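Local atomic coordinates of effector protein Lem4 (lpg1101) (Legionella pneumophila subsp. pneumophila, PDB entry 6CDW), a protein that binds magnesium in its N-terminal domain, the part described here, which appears HAD-like, and may, as a full-length effector, also bind small GTPases. Residues A[29-34]-A[66-71]; A[17-22]-A[143-148]. The protein carries 1 engineered substitution. All coordinates share one frame; numbering follows the deposited sequence.

Contact 1. Residues A[29-34]-A[66-71]; sequences TGAHGK and NKIKIT
Thr-29 and Ile-70 face each other in a single backbone bridge, their CA atoms 4.1 Å apart, before the chains diverge and residues 29-31 turn past the 3-10 turn of 66-68. Beside the bridge Gly-30 N donates to Lys-69 O over 3.3 Å, a rather bent bond (141° at the hydrogen) with the donor tilted 25° from the carbonyl plane. The same oxygen meets Thr-29 CA, also at 3.3 Å, in a CA-H...O contact, so one carbonyl receives two neighbouring residues. Gly-30, lacking a side chain, can run its backbone close under the 3-10 turn, its CA 4.4 Å from that of Lys-67.

The Thr-29 hydroxyl sits between its own N and carbonyl carbon (chi1 68°), and OG1 bonds to Gly-26 N while CG2 on the other branch lies 3.6 Å from Ile-68 O. Threonine suits the place because one branch hydrogen-bonds while the other packs against the 3-10 turn. Thr-29 closely follows the Asp-x-Asp-type loop of a HAD-like domain, in which Asn-23 and Asp-25 belong to the magnesium site; its side chain is about 7 Å from the ion. The mostly helical insertion between the two segments is placed as a C1 cap is in HAD-like proteins.

Ala-31 is small enough to fit beneath the lysine stem: its CB is 3.9 Å from Lys-67 CG, and the extended chain then carries NZ to a salt bridge with Glu-35. Val-36 touches both Ala-31 and Ile-68. At the other end Thr-71 divides its branches, CG2 lying 3.9 Å from Thr-29 C while OG1 accepts from Ala-74 N, which makes Thr-71 the N-cap of helix 72-82.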
loop_
_atom_site.group_PDB
_atom_site.type_symbol
_atom_site.label_atom_id
_atom_site.label_comp_id
_atom_site.label_asym_id
_atom_site.label_seq_id
_atom_site.Cartn_x
_atom_site.Cartn_y
_atom_site.Cartn_z
ATOM N N THR A 29 -4.123 7.652 0.501
ATOM C CA THR A 29 -4.455 9.001 0.950
ATOM C C THR A 29 -5.280 9.727 -0.111
ATOM O O THR A 29 -5.489 9.227 -1.220
ATOM C CB THR A 29 -3.214 9.840 1.261
ATOM O OG1 THR A 29 -2.534 10.100 0.041
ATOM C CG2 THR A 29 -2.266 9.138 2.237
ATOM N N GLY A 30 -5.732 10.941 0.229
ATOM C CA GLY A 30 -6.503 11.742 -0.701
ATOM C C GLY A 30 -5.717 12.710 -1.575
ATOM O O GLY A 30 -6.330 13.576 -2.206
ATOM N N ALA A 31 -4.388 12.612 -1.639
ATOM C CA ALA A 31 -3.594 13.622 -2.344
ATOM C C ALA A 31 -2.523 12.966 -3.204
ATOM O O ALA A 31 -1.846 12.046 -2.732
ATOM C CB ALA A 31 -2.932 14.570 -1.352
ATOM N N HIS A 32 -2.366 13.446 -4.449
ATOM C CA HIS A 32 -1.329 12.896 -5.325
ATOM C C HIS A 32 0.041 13.092 -4.693
ATOM O O HIS A 32 0.296 14.075 -3.989
ATOM C CB HIS A 32 -1.352 13.540 -6.720
ATOM C CG HIS A 32 -0.354 12.950 -7.687
ATOM N ND1 HIS A 32 0.940 13.414 -7.808
ATOM C CD2 HIS A 32 -0.467 11.941 -8.586
ATOM C CE1 HIS A 32 1.581 12.715 -8.725
ATOM N NE2 HIS A 32 0.750 11.815 -9.215
ATOM N N GLY A 33 0.927 12.121 -4.942
ATOM C CA GLY A 33 2.268 12.180 -4.368
ATOM C C GLY A 33 3.010 13.486 -4.626
ATOM O O GLY A 33 3.707 13.998 -3.741
ATOM N N LYS A 34 2.870 14.053 -5.835
ATOM C CA LYS A 34 3.698 15.202 -6.206
ATOM C C LYS A 34 3.447 16.387 -5.284
ATOM O O LYS A 34 4.376 17.131 -4.945
ATOM C CB LYS A 34 3.449 15.609 -7.664
ATOM N N ASN A 66 -7.672 17.845 4.919
ATOM C CA ASN A 66 -8.146 16.466 4.933
ATOM C C ASN A 66 -7.630 15.666 3.738
ATOM O O ASN A 66 -7.534 14.442 3.826
ATOM C CB ASN A 66 -9.675 16.423 4.978
ATOM C CG ASN A 66 -10.237 16.861 6.322
ATOM O OD1 ASN A 66 -11.107 17.724 6.382
ATOM N ND2 ASN A 66 -9.750 16.257 7.404
ATOM N N LYS A 67 -7.252 16.337 2.645
ATOM C CA LYS A 67 -6.785 15.620 1.463
ATOM C C LYS A 67 -5.525 14.807 1.735
ATOM O O LYS A 67 -5.310 13.788 1.079
ATOM C CB LYS A 67 -6.532 16.611 0.312
ATOM C CG LYS A 67 -5.157 17.284 0.379
ATOM C CD LYS A 67 -4.833 18.140 -0.864
ATOM C CE LYS A 67 -3.406 18.725 -0.787
ATOM N NZ LYS A 67 -3.140 19.725 -1.842
ATOM N N ILE A 68 -4.664 15.215 2.676
ATOM C CA ILE A 68 -3.426 14.441 2.839
ATOM C C ILE A 68 -3.576 13.223 3.749
ATOM O O ILE A 68 -2.665 12.373 3.798
ATOM C CB ILE A 68 -2.271 15.315 3.363
ATOM C CG1 ILE A 68 -2.542 15.748 4.791
ATOM C CG2 ILE A 68 -2.067 16.548 2.445
ATOM C CD1 ILE A 68 -1.346 15.592 5.701
ATOM N N LYS A 69 -4.689 13.101 4.467
ATOM C CA LYS A 69 -4.883 11.979 5.377
ATOM C C LYS A 69 -5.232 10.683 4.630
ATOM O O LYS A 69 -5.744 10.697 3.504
ATOM C CB LYS A 69 -5.992 12.312 6.363
ATOM C CG LYS A 69 -5.771 13.658 7.041
ATOM C CD LYS A 69 -6.847 13.934 8.033
ATOM C CE LYS A 69 -6.565 15.239 8.794
ATOM N NZ LYS A 69 -7.607 15.453 9.834
ATOM N N ILE A 70 -4.952 9.551 5.287
ATOM C CA ILE A 70 -5.540 8.277 4.867
ATOM C C ILE A 70 -7.058 8.430 4.858
ATOM O O ILE A 70 -7.647 9.001 5.790
ATOM C CB ILE A 70 -5.062 7.144 5.798
ATOM C CG1 ILE A 70 -3.534 6.997 5.706
ATOM C CG2 ILE A 70 -5.824 5.816 5.536
ATOM C CD1 ILE A 70 -2.953 5.851 6.544
ATOM N N THR A 71 -7.701 7.994 3.771
ATOM C CA THR A 71 -9.144 8.178 3.666
ATOM C C THR A 71 -9.842 7.205 4.598
ATOM O O THR A 71 -9.299 6.150 4.931
ATOM C CB THR A 71 -9.650 7.974 2.231
ATOM O OG1 THR A 71 -9.680 6.575 1.907
ATOM C CG2 THR A 71 -8.761 8.720 1.242
#

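Contact 2. Residues A[17-22]-A[143-148]; sequences KNIVYL and PECLPG
Lys-17 CG lies beside its own backbone N, anti to the carbonyl carbon (chi1 -85°), and this turn sets it 4.0 Å from Leu-146 CB; the two side chains cross obliquely. Ile-19 reaches the other segment by an extended end: with chi2 at 173°, CD1 comes 4.2 Å from Cys-145 SG. Both meetings lie at the N-terminal end of the central strand of a Rossmann-like parallel sheet, where the loop after helix 132-141 returns the chain to strand 150-153, the neighbour of strand 19-23.

The residue types follow the change from surface to interior. Lys-17 offers its aliphatic stem to leucine and leads its ammonium end away, whereas Ile-19 and Cys-145 are buried and supply compact apolar surface, both also touching His-139 of the helix. Further along the strand Ile-19 CG2 rests 3.8 Å above the centre of the Tyr-21 ring, and the hydroxyl of that tyrosine bonds to Glu-140, which ties the strand to the same helix.

Asn-18 acts as a polar bridge at the start of the sheet, OD1 accepting from Phe-149 N and ND2 donating to Gln-87 O; its amide thereby joins the chains leading into both neighbouring strands. The backbone of Ile-19 bonds with Phe-149 and Leu-151, in parallel pairing with strand 150-153. Lys-17 O and Leu-146 O are 3.6 Å apart, and the guanidinium of Arg-150 spans them, NH1 to the former and NH2 to the latter. Gly-148, without a side chain to intervene, brings its CA to 3.1 Å from Lys-17 O in a CA-H...O contact with 136° at the hydrogen.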
loop_
_atom_site.group_PDB
_atom_site.type_symbol
_atom_site.label_atom_id
_atom_site.label_comp_id
_atom_site.label_asym_id
_atom_site.label_seq_id
_atom_site.Cartn_x
_atom_site.Cartn_y
_atom_site.Cartn_z
ATOM N N LYS A 17 0.157 -16.795 -1.285
ATOM C CA LYS A 17 -0.536 -17.026 -2.550
ATOM C C LYS A 17 -1.330 -15.821 -3.062
ATOM O O LYS A 17 -1.594 -15.749 -4.269
ATOM C CB LYS A 17 -1.515 -18.209 -2.418
ATOM C CG LYS A 17 -0.875 -19.534 -2.625
ATOM C CD LYS A 17 -1.913 -20.658 -2.788
ATOM C CE LYS A 17 -1.557 -21.891 -1.953
ATOM N NZ LYS A 17 -2.314 -23.120 -2.363
ATOM N N ASN A 18 -1.743 -14.908 -2.181
ATOM C CA ASN A 18 -2.656 -13.823 -2.516
ATOM C C ASN A 18 -2.047 -12.514 -2.026
ATOM O O ASN A 18 -1.763 -12.375 -0.834
ATOM C CB ASN A 18 -4.029 -14.033 -1.866
ATOM C CG ASN A 18 -4.635 -15.372 -2.199
ATOM O OD1 ASN A 18 -4.797 -15.703 -3.383
ATOM N ND2 ASN A 18 -4.977 -16.166 -1.159
ATOM N N ILE A 19 -1.845 -11.557 -2.927
ATOM C CA ILE A 19 -1.147 -10.314 -2.581
ATOM C C ILE A 19 -1.947 -9.108 -3.050
ATOM O O ILE A 19 -2.507 -9.100 -4.156
ATOM C CB ILE A 19 0.265 -10.262 -3.185
ATOM C CG1 ILE A 19 1.064 -11.503 -2.786
ATOM C CG2 ILE A 19 0.995 -8.970 -2.736
ATOM C CD1 ILE A 19 2.415 -11.581 -3.505
ATOM N N VAL A 20 -1.977 -8.076 -2.208
ATOM C CA VAL A 20 -2.639 -6.817 -2.501
ATOM C C VAL A 20 -1.525 -5.769 -2.592
ATOM O O VAL A 20 -0.831 -5.498 -1.602
ATOM C CB VAL A 20 -3.691 -6.462 -1.431
ATOM C CG1 VAL A 20 -4.238 -5.113 -1.706
ATOM C CG2 VAL A 20 -4.842 -7.496 -1.410
ATOM N N TYR A 21 -1.305 -5.236 -3.795
ATOM C CA TYR A 21 -0.294 -4.212 -4.046
ATOM C C TYR A 21 -0.974 -2.849 -4.097
ATOM O O TYR A 21 -1.818 -2.611 -4.973
ATOM C CB TYR A 21 0.409 -4.454 -5.382
ATOM C CG TYR A 21 1.364 -5.636 -5.464
ATOM C CD1 TYR A 21 2.613 -5.592 -4.849
ATOM C CD2 TYR A 21 1.022 -6.779 -6.187
ATOM C CE1 TYR A 21 3.512 -6.652 -4.935
ATOM C CE2 TYR A 21 1.922 -7.851 -6.306
ATOM C CZ TYR A 21 3.147 -7.788 -5.669
ATOM O OH TYR A 21 4.036 -8.842 -5.794
ATOM N N LEU A 22 -0.578 -1.944 -3.202
ATOM C CA LEU A 22 -1.236 -0.647 -3.054
ATOM C C LEU A 22 -0.186 0.446 -3.230
ATOM O O LEU A 22 0.834 0.443 -2.534
ATOM C CB LEU A 22 -1.908 -0.510 -1.685
ATOM C CG LEU A 22 -2.902 -1.612 -1.286
ATOM C CD1 LEU A 22 -3.422 -1.412 0.119
ATOM C CD2 LEU A 22 -4.041 -1.648 -2.276
ATOM N N PRO A 143 11.053 -16.573 -2.698
ATOM C CA PRO A 143 10.698 -18.001 -2.803
ATOM C C PRO A 143 9.357 -18.350 -2.176
ATOM O O PRO A 143 8.740 -19.337 -2.596
ATOM C CB PRO A 143 11.859 -18.703 -2.089
ATOM C CG PRO A 143 12.352 -17.676 -1.106
ATOM C CD PRO A 143 12.188 -16.340 -1.787
ATOM N N GLU A 144 8.872 -17.579 -1.201
ATOM C CA GLU A 144 7.603 -17.903 -0.564
ATOM C C GLU A 144 6.380 -17.515 -1.398
ATOM O O GLU A 144 5.270 -17.995 -1.120
ATOM C CB GLU A 144 7.532 -17.234 0.811
ATOM C CG GLU A 144 7.595 -15.706 0.764
ATOM C CD GLU A 144 8.971 -15.151 1.125
ATOM O OE1 GLU A 144 9.991 -15.765 0.737
ATOM O OE2 GLU A 144 9.024 -14.096 1.810
ATOM N N CYS A 145 6.546 -16.673 -2.406
ATOM C CA CYS A 145 5.419 -16.162 -3.170
ATOM C C CYS A 145 5.030 -17.166 -4.240
ATOM O O CYS A 145 5.889 -17.702 -4.952
ATOM C CB CYS A 145 5.779 -14.820 -3.816
ATOM S SG CYS A 145 6.013 -13.543 -2.574
ATOM N N LEU A 146 3.734 -17.416 -4.358
ATOM C CA LEU A 146 3.195 -18.404 -5.281
ATOM C C LEU A 146 2.112 -17.741 -6.120
ATOM O O LEU A 146 1.535 -16.726 -5.710
ATOM C CB LEU A 146 2.600 -19.614 -4.519
ATOM C CG LEU A 146 3.609 -20.565 -3.894
ATOM C CD1 LEU A 146 2.910 -21.511 -2.940
ATOM C CD2 LEU A 146 4.354 -21.366 -5.003
ATOM N N PRO A 147 1.790 -18.316 -7.279
ATOM C CA PRO A 147 0.657 -17.819 -8.074
ATOM C C PRO A 147 -0.655 -17.857 -7.311
ATOM O O PRO A 147 -0.907 -18.764 -6.501
ATOM C CB PRO A 147 0.594 -18.799 -9.250
ATOM C CG PRO A 147 1.879 -19.529 -9.237
ATOM C CD PRO A 147 2.392 -19.529 -7.852
ATOM N N GLY A 148 -1.535 -16.931 -7.661
ATOM C CA GLY A 148 -2.813 -16.780 -6.960
ATOM C C GLY A 148 -3.434 -15.422 -7.293
ATOM O O GLY A 148 -3.188 -14.861 -8.365
#

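How the contacts relate
The contacts lie on opposite sides of the chain's centre, their own centres 26 Å apart, and contact 1 is nested within the loop closed by contact 2. Both relate to strand 19-23: contact 2 includes most of it and the residues before it, away from the metal, and contact 1 lies in the loop after its end, on the magnesium side. Each is partly buried, with a lysine toward solvent and smaller apolar groups inside. Contact 1 joins two loops around a helical insertion, through one direct backbone hydrogen bond and a bridge. Contact 2 instead joins a strand start to a loop by apolar touches and a CA-H...O contact, with polar bonding supplied through Arg-150 and Phe-149.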